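Local coordinates for putative YfrE protein (Vibrio parahaemolyticus RIMD 2210633, PDB 3BEE), which is of unknown function but, as a tetratricopeptide-repeat (TPR) piece of a CcmH/CycH-family protein, probably mediates protein contacts in cytochrome c biogenesis, at residues A[8-13]-A[33-38]; A[41-46]-A[67-72]; A[47-52]-A[63-68]. One frame throughout, in Å; residues are numbered along the deposited sequence. Where two conformers were deposited one is given.

Interaction 1. Residues A[8-13]-A[33-38]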
ATOM      1  N   GLN A   8       6.380  -4.619   9.894  1.00 40.88           N
ATOM      2  CA  GLN A   8       7.211  -3.661  10.618  1.00 39.82           C
ATOM      3  C   GLN A   8       8.018  -2.722   9.695  1.00 39.06           C
ATOM      4  O   GLN A   8       8.155  -1.539   9.980  1.00 38.89           O
ATOM      5  CB  GLN A   8       8.104  -4.381  11.636  1.00 39.60           C
ATOM      6  CG  GLN A   8       7.289  -4.892  12.834  1.00 39.28           C
ATOM      7  CD  GLN A   8       8.045  -5.801  13.778  1.00 40.61           C
ATOM      8  OE1 GLN A   8       9.092  -6.367  13.439  1.00 39.36           O
ATOM      9  NE2 GLN A   8       7.495  -5.968  14.985  1.00 39.58           N
ATOM     10  N   LEU A   9       8.549  -3.260   8.599  1.00 38.20           N
ATOM     11  CA  LEU A   9       9.205  -2.463   7.571  1.00 37.18           C
ATOM     12  C   LEU A   9       8.215  -1.471   6.917  1.00 36.18           C
ATOM     13  O   LEU A   9       8.533  -0.292   6.739  1.00 36.63           O
ATOM     14  CB  LEU A   9       9.858  -3.391   6.526  1.00 37.63           C
ATOM     15  CG  LEU A   9      11.055  -4.258   7.015  1.00 36.65           C
ATOM     16  CD1 LEU A   9      11.516  -5.200   5.908  1.00 38.43           C
ATOM     17  CD2 LEU A   9      12.211  -3.419   7.473  1.00 34.94           C
ATOM     18  N   ALA A  10       7.007  -1.941   6.615  1.00 35.56           N
ATOM     19  CA  ALA A  10       5.977  -1.112   5.998  1.00 34.79           C
ATOM     20  C   ALA A  10       5.482  -0.075   6.970  1.00 34.63           C
ATOM     21  O   ALA A  10       5.134   1.022   6.554  1.00 35.37           O
ATOM     22  CB  ALA A  10       4.837  -1.946   5.533  1.00 34.90           C
ATOM     23  N   ALA A  11       5.452  -0.406   8.262  1.00 33.46           N
ATOM     24  CA  ALA A  11       5.053   0.569   9.275  1.00 32.97           C
ATOM     25  C   ALA A  11       6.077   1.711   9.376  1.00 33.40           C
ATOM     26  O   ALA A  11       5.702   2.877   9.518  1.00 33.64           O
ATOM     27  CB  ALA A  11       4.848  -0.109  10.651  1.00 32.53           C
ATOM     28  N   LYS A  12       7.372   1.411   9.315  0.50 33.48           N
ATOM     29  CA  LYS A  12       8.324   2.518   9.318  0.50 33.43           C
ATOM     30  C   LYS A  12       8.134   3.339   8.057  0.50 34.05           C
ATOM     31  O   LYS A  12       8.115   4.574   8.115  0.50 34.13           O
ATOM     32  CB  LYS A  12       9.783   2.082   9.455  0.50 33.56           C
ATOM     33  CG  LYS A  12      10.702   3.297   9.731  0.50 33.71           C
ATOM     34  CD  LYS A  12      12.152   2.919  10.019  0.50 31.63           C
ATOM     35  CE  LYS A  12      12.977   4.177  10.167  0.50 29.04           C
ATOM     36  NZ  LYS A  12      14.329   3.920  10.672  0.50 30.08           N
ATOM     37  N   ALA A  13       7.976   2.663   6.919  1.00 34.28           N
ATOM     38  CA  ALA A  13       7.749   3.412   5.679  1.00 34.98           C
ATOM     39  C   ALA A  13       6.565   4.359   5.826  1.00 35.65           C
ATOM     40  O   ALA A  13       6.624   5.500   5.367  1.00 37.26           O
ATOM     41  CB  ALA A  13       7.522   2.477   4.506  1.00 34.73           C
ATOM     42  N   GLU A  33       9.830  -1.759  -0.665  1.00 39.52           N
ATOM     43  CA  GLU A  33      10.373  -2.826  -1.501  1.00 40.53           C
ATOM     44  C   GLU A  33      10.754  -4.031  -0.672  1.00 39.98           C
ATOM     45  O   GLU A  33      10.571  -5.176  -1.099  1.00 40.35           O
ATOM     46  CB  GLU A  33      11.611  -2.356  -2.279  1.00 40.22           C
ATOM     47  CG  GLU A  33      11.265  -1.570  -3.523  1.00 41.73           C
ATOM     48  CD  GLU A  33      12.500  -1.031  -4.238  1.00 44.25           C
ATOM     49  OE1 GLU A  33      13.650  -1.523  -4.001  1.00 45.40           O
ATOM     50  OE2 GLU A  33      12.301  -0.101  -5.060  1.00 51.10           O
ATOM     51  N   GLN A  34      11.335  -3.766   0.500  1.00 39.24           N
ATOM     52  CA  GLN A  34      11.796  -4.825   1.379  1.00 38.41           C
ATOM     53  C   GLN A  34      10.671  -5.556   2.066  1.00 38.52           C
ATOM     54  O   GLN A  34      10.742  -6.764   2.211  1.00 38.24           O
ATOM     55  CB  GLN A  34      12.802  -4.281   2.391  1.00 38.57           C
ATOM     56  CG  GLN A  34      14.082  -3.876   1.686  1.00 37.69           C
ATOM     57  CD  GLN A  34      14.731  -5.079   1.061  1.00 40.29           C
ATOM     58  OE1 GLN A  34      14.796  -5.219  -0.176  1.00 42.24           O
ATOM     59  NE2 GLN A  34      15.195  -5.983   1.913  1.00 37.33           N
ATOM     60  N   ALA A  35       9.642  -4.824   2.497  1.00 38.14           N
ATOM     61  CA  ALA A  35       8.412  -5.446   2.965  1.00 38.98           C
ATOM     62  C   ALA A  35       7.847  -6.408   1.918  1.00 39.40           C
ATOM     63  O   ALA A  35       7.470  -7.527   2.247  1.00 40.60           O
ATOM     64  CB  ALA A  35       7.367  -4.376   3.318  1.00 38.50           C
ATOM     65  N   LEU A  36       7.782  -5.965   0.667  1.00 39.51           N
ATOM     66  CA  LEU A  36       7.248  -6.769  -0.446  1.00 39.82           C
ATOM     67  C   LEU A  36       8.182  -7.887  -0.948  1.00 40.61           C
ATOM     68  O   LEU A  36       7.732  -8.822  -1.595  1.00 41.80           O
ATOM     69  CB  LEU A  36       6.858  -5.847  -1.605  1.00 39.97           C
ATOM     70  CG  LEU A  36       5.741  -4.827  -1.321  1.00 39.01           C
ATOM     71  CD1 LEU A  36       5.609  -3.864  -2.501  1.00 39.33           C
ATOM     72  CD2 LEU A  36       4.417  -5.531  -1.075  1.00 38.03           C
ATOM     73  N   GLN A  37       9.478  -7.786  -0.647  1.00 40.19           N
ATOM     74  CA  GLN A  37      10.431  -8.870  -0.861  1.00 40.59           C
ATOM     75  C   GLN A  37      10.134 -10.023   0.114  1.00 40.63           C
ATOM     76  O   GLN A  37      10.131 -11.201  -0.274  1.00 39.96           O
ATOM     77  CB  GLN A  37      11.879  -8.348  -0.673  1.00 40.21           C
ATOM     78  CG  GLN A  37      13.006  -9.369  -0.846  1.00 41.62           C
ATOM     79  CD  GLN A  37      13.084  -9.947  -2.245  1.00 42.53           C
ATOM     80  OE1 GLN A  37      12.862  -9.250  -3.232  1.00 42.31           O
ATOM     81  NE2 GLN A  37      13.418 -11.232  -2.336  1.00 44.35           N
ATOM     82  N   LEU A  38       9.874  -9.674   1.373  1.00 40.72           N
ATOM     83  CA  LEU A  38       9.464 -10.653   2.391  1.00 40.66           C
ATOM     84  C   LEU A  38       8.038 -11.183   2.199  1.00 40.81           C
ATOM     85  O   LEU A  38       7.817 -12.395   2.277  1.00 41.06           O
ATOM     86  CB  LEU A  38       9.618 -10.068   3.796  1.00 40.43           C
ATOM     87  CG  LEU A  38      11.049  -9.809   4.285  1.00 40.83           C
ATOM     88  CD1 LEU A  38      10.932  -9.110   5.614  1.00 42.34           C
ATOM     89  CD2 LEU A  38      11.867 -11.122   4.414  1.00 40.07           C
TER

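Interaction 2. Residues A[41-46]-A[67-72]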
ATOM      1  N   TYR A  41       2.409  -9.804  -0.884  1.00 38.33           N
ATOM      2  CA  TYR A  41       1.036  -9.285  -0.746  1.00 38.87           C
ATOM      3  C   TYR A  41       0.816  -8.588   0.600  1.00 38.09           C
ATOM      4  O   TYR A  41      -0.301  -8.497   1.106  1.00 37.29           O
ATOM      5  CB  TYR A  41      -0.014 -10.393  -1.034  1.00 39.90           C
ATOM      6  CG  TYR A  41       0.007 -10.816  -2.492  1.00 40.74           C
ATOM      7  CD1 TYR A  41      -0.745 -10.120  -3.446  1.00 42.13           C
ATOM      8  CD2 TYR A  41       0.822 -11.864  -2.925  1.00 41.39           C
ATOM      9  CE1 TYR A  41      -0.703 -10.467  -4.795  1.00 41.59           C
ATOM     10  CE2 TYR A  41       0.871 -12.231  -4.271  1.00 42.88           C
ATOM     11  CZ  TYR A  41       0.104 -11.525  -5.197  1.00 43.58           C
ATOM     12  OH  TYR A  41       0.140 -11.874  -6.532  1.00 43.57           O
ATOM     13  N   ASN A  42       1.901  -8.075   1.175  1.00 37.59           N
ATOM     14  CA  ASN A  42       1.802  -7.385   2.449  1.00 37.24           C
ATOM     15  C   ASN A  42       0.788  -6.241   2.383  1.00 37.16           C
ATOM     16  O   ASN A  42       0.877  -5.372   1.521  1.00 36.02           O
ATOM     17  CB  ASN A  42       3.150  -6.863   2.902  1.00 36.53           C
ATOM     18  CG  ASN A  42       3.098  -6.323   4.292  1.00 35.92           C
ATOM     19  OD1 ASN A  42       2.850  -5.132   4.493  1.00 35.01           O
ATOM     20  ND2 ASN A  42       3.298  -7.197   5.278  1.00 32.02           N
ATOM     21  N   GLU A  43      -0.173  -6.272   3.303  1.00 37.22           N
ATOM     22  CA  GLU A  43      -1.286  -5.357   3.308  1.00 37.15           C
ATOM     23  C   GLU A  43      -0.839  -3.954   3.623  1.00 35.63           C
ATOM     24  O   GLU A  43      -1.195  -3.042   2.919  1.00 34.78           O
ATOM     25  CB  GLU A  43      -2.344  -5.796   4.324  1.00 37.14           C
ATOM     26  CG  GLU A  43      -3.673  -4.981   4.208  1.00 39.88           C
ATOM     27  CD  GLU A  43      -4.868  -5.687   4.904  1.00 41.22           C
ATOM     28  OE1 GLU A  43      -4.652  -6.749   5.561  1.00 43.08           O
ATOM     29  OE2 GLU A  43      -6.011  -5.168   4.783  1.00 45.06           O
ATOM     30  N   ALA A  44      -0.062  -3.781   4.688  1.00 35.04           N
ATOM     31  CA  ALA A  44       0.449  -2.456   5.055  1.00 34.92           C
ATOM     32  C   ALA A  44       1.220  -1.773   3.900  1.00 35.15           C
ATOM     33  O   ALA A  44       1.037  -0.588   3.650  1.00 34.99           O
ATOM     34  CB  ALA A  44       1.292  -2.535   6.302  1.00 33.89           C
ATOM     35  N   ALA A  45       2.063  -2.538   3.204  1.00 34.63           N
ATOM     36  CA  ALA A  45       2.923  -2.020   2.147  1.00 34.10           C
ATOM     37  C   ALA A  45       2.132  -1.647   0.884  1.00 34.49           C
ATOM     38  O   ALA A  45       2.251  -0.532   0.379  1.00 34.01           O
ATOM     39  CB  ALA A  45       4.020  -3.026   1.823  1.00 33.83           C
ATOM     40  N   LEU A  46       1.324  -2.579   0.378  1.00 34.53           N
ATOM     41  CA  LEU A  46       0.548  -2.338  -0.819  1.00 35.00           C
ATOM     42  C   LEU A  46      -0.482  -1.253  -0.574  1.00 35.38           C
ATOM     43  O   LEU A  46      -0.815  -0.466  -1.466  1.00 35.54           O
ATOM     44  CB  LEU A  46      -0.144  -3.628  -1.282  1.00 35.15           C
ATOM     45  CG  LEU A  46       0.776  -4.688  -1.895  1.00 35.16           C
ATOM     46  CD1 LEU A  46      -0.039  -5.917  -2.349  1.00 36.20           C
ATOM     47  CD2 LEU A  46       1.556  -4.117  -3.062  1.00 34.21           C
ATOM     48  N   VAL A  67      -6.259  -4.036  -6.590  1.00 35.47           N
ATOM     49  CA  VAL A  67      -6.719  -5.262  -7.231  1.00 35.14           C
ATOM     50  C   VAL A  67      -5.660  -6.363  -7.029  1.00 35.78           C
ATOM     51  O   VAL A  67      -6.001  -7.520  -6.794  1.00 36.18           O
ATOM     52  CB  VAL A  67      -7.061  -5.039  -8.722  1.00 34.78           C
ATOM     53  CG1 VAL A  67      -7.362  -6.390  -9.438  1.00 34.73           C
ATOM     54  CG2 VAL A  67      -8.254  -4.093  -8.877  1.00 34.39           C
ATOM     55  N   LEU A  68      -4.387  -5.976  -7.091  1.00 36.39           N
ATOM     56  CA  LEU A  68      -3.266  -6.853  -6.785  1.00 37.31           C
ATOM     57  C   LEU A  68      -3.315  -7.322  -5.321  1.00 36.64           C
ATOM     58  O   LEU A  68      -3.175  -8.503  -5.039  1.00 37.29           O
ATOM     59  CB  LEU A  68      -1.923  -6.164  -7.121  1.00 37.30           C
ATOM     60  CG  LEU A  68      -0.647  -6.991  -6.920  1.00 37.66           C
ATOM     61  CD1 LEU A  68      -0.528  -8.161  -7.922  1.00 39.63           C
ATOM     62  CD2 LEU A  68       0.606  -6.123  -7.011  1.00 39.98           C
ATOM     63  N   LEU A  69      -3.558  -6.400  -4.405  1.00 36.60           N
ATOM     64  CA  LEU A  69      -3.717  -6.749  -2.989  1.00 36.58           C
ATOM     65  C   LEU A  69      -4.846  -7.771  -2.771  1.00 36.29           C
ATOM     66  O   LEU A  69      -4.704  -8.682  -1.953  1.00 36.69           O
ATOM     67  CB  LEU A  69      -3.950  -5.480  -2.144  1.00 36.83           C
ATOM     68  CG  LEU A  69      -4.184  -5.622  -0.628  1.00 36.46           C
ATOM     69  CD1 LEU A  69      -3.118  -6.530   0.049  1.00 35.32           C
ATOM     70  CD2 LEU A  69      -4.214  -4.252   0.016  1.00 35.98           C
ATOM     71  N   LEU A  70      -5.951  -7.621  -3.506  1.00 35.02           N
ATOM     72  CA  LEU A  70      -7.101  -8.521  -3.387  1.00 34.53           C
ATOM     73  C   LEU A  70      -6.751  -9.971  -3.709  1.00 35.18           C
ATOM     74  O   LEU A  70      -7.465 -10.880  -3.288  1.00 35.34           O
ATOM     75  CB  LEU A  70      -8.268  -8.047  -4.264  1.00 33.04           C
ATOM     76  CG  LEU A  70      -8.968  -6.746  -3.821  1.00 33.09           C
ATOM     77  CD1 LEU A  70     -10.033  -6.277  -4.871  1.00 29.73           C
ATOM     78  CD2 LEU A  70      -9.620  -6.976  -2.457  1.00 31.72           C
ATOM     79  N   ASP A  71      -5.670 -10.191  -4.457  1.00 36.00           N
ATOM     80  CA  ASP A  71      -5.249 -11.567  -4.786  1.00 37.96           C
ATOM     81  C   ASP A  71      -4.553 -12.264  -3.613  1.00 38.12           C
ATOM     82  O   ASP A  71      -4.249 -13.460  -3.695  1.00 38.38           O
ATOM     83  CB  ASP A  71      -4.396 -11.640  -6.063  1.00 37.88           C
ATOM     84  CG  ASP A  71      -4.670 -12.892  -6.847  1.00 41.28           C
ATOM     85  OD1 ASP A  71      -5.829 -13.367  -6.789  1.00 45.96           O
ATOM     86  OD2 ASP A  71      -3.750 -13.436  -7.502  1.00 42.75           O
ATOM     87  N   SER A  72      -4.314 -11.510  -2.531  1.00 38.91           N
ATOM     88  CA  SER A  72      -3.855 -12.063  -1.256  1.00 39.45           C
ATOM     89  C   SER A  72      -4.713 -13.243  -0.802  1.00 40.02           C
ATOM     90  O   SER A  72      -5.935 -13.221  -0.934  1.00 39.31           O
ATOM     91  CB  SER A  72      -3.906 -11.010  -0.158  1.00 39.45           C
ATOM     92  OG  SER A  72      -3.347 -11.519   1.049  1.00 40.64           O
TER
HETATM   93  O   HOH W   1      -1.504 -11.561  -8.368  1.00 67.64           O

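Interaction 3. Residues A[47-52]-A[63-68]. With EDO (1,2-ethanediol), chain D.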
ATOM      1  N   SER A  47      -0.978  -1.209   0.650  1.00 35.07           N
ATOM      2  CA  SER A  47      -1.934  -0.207   1.015  1.00 36.47           C
ATOM      3  C   SER A  47      -1.319   1.209   1.006  1.00 35.81           C
ATOM      4  O   SER A  47      -1.931   2.150   0.487  1.00 36.66           O
ATOM      5  CB  SER A  47      -2.593  -0.582   2.351  1.00 36.64           C
ATOM      6  OG  SER A  47      -3.200   0.541   2.885  1.00 40.20           O
ATOM      7  N   LEU A  48      -0.104   1.363   1.522  1.00 33.93           N
ATOM      8  CA  LEU A  48       0.585   2.661   1.413  1.00 33.17           C
ATOM      9  C   LEU A  48       0.792   3.081  -0.048  1.00 33.20           C
ATOM     10  O   LEU A  48       0.575   4.237  -0.416  1.00 33.30           O
ATOM     11  CB  LEU A  48       1.942   2.665   2.160  1.00 32.13           C
ATOM     12  CG  LEU A  48       2.672   4.019   2.247  1.00 32.88           C
ATOM     13  CD1 LEU A  48       1.829   5.042   2.993  1.00 35.18           C
ATOM     14  CD2 LEU A  48       4.073   3.949   2.920  1.00 31.27           C
ATOM     15  N   ILE A  49       1.248   2.142  -0.866  1.00 33.18           N
ATOM     16  CA  ILE A  49       1.502   2.401  -2.279  1.00 32.98           C
ATOM     17  C   ILE A  49       0.222   2.861  -3.004  1.00 33.69           C
ATOM     18  O   ILE A  49       0.240   3.878  -3.744  1.00 34.39           O
ATOM     19  CB  ILE A  49       2.131   1.145  -2.953  1.00 32.67           C
ATOM     20  CG1 ILE A  49       3.580   0.918  -2.444  1.00 31.48           C
ATOM     21  CG2 ILE A  49       2.080   1.247  -4.512  1.00 33.33           C
ATOM     22  CD1 ILE A  49       4.137  -0.517  -2.687  1.00 31.95           C
ATOM     23  N   ALA A  50      -0.871   2.123  -2.797  1.00 33.93           N
ATOM     24  CA  ALA A  50      -2.202   2.487  -3.368  1.00 35.00           C
ATOM     25  C   ALA A  50      -2.665   3.848  -2.890  1.00 35.39           C
ATOM     26  O   ALA A  50      -3.180   4.624  -3.671  1.00 36.32           O
ATOM     27  CB  ALA A  50      -3.273   1.443  -2.995  1.00 33.27           C
ATOM     28  N   ASN A  51      -2.534   4.106  -1.587  1.00 36.21           N
ATOM     29  CA  ASN A  51      -2.977   5.355  -1.004  1.00 36.75           C
ATOM     30  C   ASN A  51      -2.169   6.479  -1.581  1.00 36.35           C
ATOM     31  O   ASN A  51      -2.720   7.509  -1.890  1.00 37.24           O
ATOM     32  CB  ASN A  51      -2.811   5.348   0.538  1.00 37.81           C
ATOM     33  CG  ASN A  51      -3.858   4.491   1.228  1.00 40.53           C
ATOM     34  OD1 ASN A  51      -4.816   4.064   0.597  1.00 43.78           O
ATOM     35  ND2 ASN A  51      -3.689   4.251   2.541  1.00 41.46           N
ATOM     36  N   ASP A  52      -0.856   6.286  -1.718  1.00 35.43           N
ATOM     37  CA  ASP A  52      -0.009   7.306  -2.323  1.00 34.89           C
ATOM     38  C   ASP A  52      -0.424   7.649  -3.773  1.00 34.97           C
ATOM     39  O   ASP A  52      -0.475   8.823  -4.155  1.00 34.61           O
ATOM     40  CB  ASP A  52       1.470   6.888  -2.292  1.00 34.01           C
ATOM     41  CG  ASP A  52       2.366   7.888  -3.019  1.00 35.72           C
ATOM     42  OD1 ASP A  52       2.425   9.045  -2.568  1.00 33.23           O
ATOM     43  OD2 ASP A  52       3.011   7.526  -4.040  1.00 38.31           O
ATOM     44  N   ILE A  63      -6.036   1.732  -8.195  1.00 34.92           N
ATOM     45  CA  ILE A  63      -6.902   0.569  -8.410  1.00 34.18           C
ATOM     46  C   ILE A  63      -6.086  -0.685  -8.693  1.00 33.97           C
ATOM     47  O   ILE A  63      -6.334  -1.739  -8.094  1.00 33.32           O
ATOM     48  CB  ILE A  63      -7.962   0.817  -9.517  1.00 34.47           C
ATOM     49  CG1 ILE A  63      -8.911   1.949  -9.098  1.00 34.09           C
ATOM     50  CG2 ILE A  63      -8.788  -0.467  -9.802  1.00 34.35           C
ATOM     51  CD1 ILE A  63      -9.781   2.464 -10.229  1.00 35.06           C
ATOM     52  N   ASP A  64      -5.101  -0.559  -9.578  1.00 34.71           N
ATOM     53  CA  ASP A  64      -4.242  -1.679  -9.961  1.00 35.61           C
ATOM     54  C   ASP A  64      -3.560  -2.283  -8.733  1.00 35.90           C
ATOM     55  O   ASP A  64      -3.395  -3.488  -8.653  1.00 36.45           O
ATOM     56  CB  ASP A  64      -3.161  -1.212 -10.942  1.00 35.52           C
ATOM     57  CG  ASP A  64      -3.725  -0.847 -12.308  1.00 36.68           C
ATOM     58  OD1 ASP A  64      -4.879  -1.192 -12.597  1.00 37.34           O
ATOM     59  OD2 ASP A  64      -3.020  -0.184 -13.090  1.00 38.35           O
ATOM     60  N   THR A  65      -3.147  -1.422  -7.806  1.00 35.36           N
ATOM     61  CA  THR A  65      -2.449  -1.857  -6.582  1.00 36.13           C
ATOM     62  C   THR A  65      -3.437  -2.561  -5.647  1.00 35.53           C
ATOM     63  O   THR A  65      -3.113  -3.587  -5.059  1.00 35.81           O
ATOM     64  CB  THR A  65      -1.768  -0.669  -5.855  1.00 35.06           C
ATOM     65  OG1 THR A  65      -1.024   0.106  -6.804  1.00 35.50           O
ATOM     66  CG2 THR A  65      -0.829  -1.167  -4.764  1.00 36.78           C
ATOM     67  N   TRP A  66      -4.634  -2.005  -5.522  1.00 35.73           N
ATOM     68  CA  TRP A  66      -5.680  -2.618  -4.686  1.00 35.95           C
ATOM     69  C   TRP A  66      -6.155  -3.949  -5.264  1.00 35.92           C
ATOM     70  O   TRP A  66      -6.411  -4.885  -4.515  1.00 36.48           O
ATOM     71  CB  TRP A  66      -6.867  -1.661  -4.483  1.00 35.48           C
ATOM     72  CG  TRP A  66      -6.618  -0.575  -3.469  1.00 35.96           C
ATOM     73  CD1 TRP A  66      -6.013  -0.717  -2.217  1.00 36.14           C
ATOM     74  CD2 TRP A  66      -6.965   0.821  -3.589  1.00 34.69           C
ATOM     75  NE1 TRP A  66      -5.972   0.515  -1.576  1.00 35.78           N
ATOM     76  CE2 TRP A  66      -6.548   1.466  -2.387  1.00 35.69           C
ATOM     77  CE3 TRP A  66      -7.601   1.582  -4.584  1.00 35.21           C
ATOM     78  CZ2 TRP A  66      -6.736   2.859  -2.163  1.00 35.54           C
ATOM     79  CZ3 TRP A  66      -7.791   2.946  -4.377  1.00 37.10           C
ATOM     80  CH2 TRP A  66      -7.344   3.584  -3.170  1.00 35.09           C
ATOM     81  N   VAL A  67      -6.259  -4.036  -6.590  1.00 35.47           N
ATOM     82  CA  VAL A  67      -6.719  -5.262  -7.231  1.00 35.14           C
ATOM     83  C   VAL A  67      -5.660  -6.363  -7.029  1.00 35.78           C
ATOM     84  O   VAL A  67      -6.001  -7.520  -6.794  1.00 36.18           O
ATOM     85  CB  VAL A  67      -7.061  -5.039  -8.722  1.00 34.78           C
ATOM     86  CG1 VAL A  67      -7.362  -6.390  -9.438  1.00 34.73           C
ATOM     87  CG2 VAL A  67      -8.254  -4.093  -8.877  1.00 34.39           C
ATOM     88  N   LEU A  68      -4.387  -5.976  -7.091  1.00 36.39           N
ATOM     89  CA  LEU A  68      -3.266  -6.853  -6.785  1.00 37.31           C
ATOM     90  C   LEU A  68      -3.315  -7.322  -5.321  1.00 36.64           C
ATOM     91  O   LEU A  68      -3.175  -8.503  -5.039  1.00 37.29           O
ATOM     92  CB  LEU A  68      -1.923  -6.164  -7.121  1.00 37.30           C
ATOM     93  CG  LEU A  68      -0.647  -6.991  -6.920  1.00 37.66           C
ATOM     94  CD1 LEU A  68      -0.528  -8.161  -7.922  1.00 39.63           C
ATOM     95  CD2 LEU A  68       0.606  -6.123  -7.011  1.00 39.98           C
TER
HETATM   96  C1  EDO D 302      -7.983   6.301   0.403  1.00 54.97           C
HETATM   97  O1  EDO D 302      -6.582   6.010   0.198  1.00 57.19           O
HETATM   98  C2  EDO D 302      -8.868   5.281  -0.304  1.00 51.14           C
HETATM   99  O2  EDO D 302     -10.111   5.908  -0.640  1.00 52.14           O
HETATM  100  O   HOH W   2      -5.613   1.184   1.232  1.00 40.93           O

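Interaction 1. Residues A[8-13]-A[33-38]
The side-chain amide of Q34 lays neither face nor edge on L9: the chain bends at chi2 and carries the amide away, leaving Q34 CB, 3.9 Å from L9 CD1, to do the touching. That same L9 methyl touches three residues in turn. With CG beside the backbone N and CD1 carrying the chain on outward (chi2 175°), the branch reaches to the near side of helix 26-38 and lies 3.9 Å from the backbone N of A35. It also meets L38 methyl to methyl, L9 CD1 to L38 CD1 being 4.0 Å. One turn of helix thus presents Q34, A35 and L38 to a single leucine. Beneath this, alanines bring the backbones close: A35 CB rests against A10 CB at 4.1 Å, and it also touches L9 CB. The axes of the two segments approach to 8.4 Å and run nearly antiparallel at 162°, a helical hairpin of the kind that builds TPR folds. Helix 43-55 packs against both helices, with A44 on A10 and A45 on A35. Since the segments share no hydrogen bond or ion pair, they hold to each other through apolar packing, by leucine methyls and by alanines where the backbones come close.

Interaction 2. Residues A[41-46]-A[67-72]
The carbonyl oxygen L68 O is met from two directions: D71 N donates a backbone hydrogen bond to it at 3.1 Å, and the ring of Y41 turns its edge to it, so that L68 O lies near the ring plane, 3.2 Å from Y41 CE1. This is the open end of a TPR-type helical hairpin, away from the connecting turn, where the residues leading into helix 43-55 lie beside the last turn of helix 59-70. The phenol lies roughly perpendicular to the L68 side chain, its CE1 lying 3.9 Å from L68 CD1, while Y41 CB settles against S72 CB. Deeper in, L69 has CG anti to its backbone N (chi1 178°), which swings CD1 to within 3.6 Å of Y41 O and up to the backbone of E43. L46 and L69 run alongside each other, pointing opposite ways, L46 CD1 touching L69 CB at 3.9 Å. L77, in the loop beyond, packs on E43, L69 and S72. At the outer edge one water joins the two sides, hydrogen-bonded to Y41 OH and donating to D71 OD2 at 3.1 Å. The helix start is secured by N42, the N-cap residue, whose ND2 bonds to E39 OE1 and T7 OG1 and whose OD1 accepts the capping bond: A45 N donates to a lone pair of N42 OD1 in the carbonyl plane, at 3.0 Å and 152°.

Interaction 3. Residues A[47-52]-A[63-68]
A methyl group pressed into an indole is the striking feature here: A50 CB sits just 3.2 Å from W66 NE1, over one face of the ring and shifted toward its rim. Measured to the centroid of the five-membered ring of W66, the distance from A50 CB is 3.4 Å, only 20° off the ring normal, a tight CH-pi contact. W66 CB starts off to one side of the facing helix, but with CG beside the backbone N (chi1 -77°) the indole is brought over A50.

Polar groups gather round NE1 and the CZ2 edge. A water accepts from W66 NE1 at 2.9 Å and donates to N51 OD1 at 3.1 Å; it is also hydrogen-bonded to S47 OG. Three groups thus share one water, and it gives the indole N-H a partner beside the apolar contact. N51 OD1 reaches the ring edge near CZ2, with amide and indole planes steeply inclined to each other. N51 OD1 also accepts from O1 of a 1,2-ethanediol at 2.7 Å, a molecule that probably came from the crystallisation liquor; the N51 ND2 end has a weak bond to Y18 OH.

Next to this, T65 CG2, anti to its backbone N, meets I49 CG2 at 3.8 Å and also touches the backbone N of A50. The T65 hydroxyl is occupied within its own helix by E61 O. Beyond the hairpin, W66 also packs on I82, S85 and I86, linking this pair to helix 79-92.

Small A50 and T65 face each other where the axes of the two segments come within 8.5 Å at 158°. Such close, nearly antiparallel packing of consecutive helices, with small residues at the approach, fits the helical hairpin of the TPR family to which this protein is assigned.

From the N terminus, helix 6-18 is joined to helix 26-38 by interaction 1, which closes a loop of 19 residues and is complete before the others begin. The chain then enters helix 43-55. Interaction 2 pairs its start with the end of helix 59-70, and interaction 3, nested inside that loop, pairs the same two helices nearer their connecting turn; V67 and L68 belong to both. None of the contacts cross. The two hairpins meet through helix 43-55: L36 packs on L46 and I49, and A13 on L48. Helix 79-92 packs beyond helix 59-70, through W66 and L69 on I82.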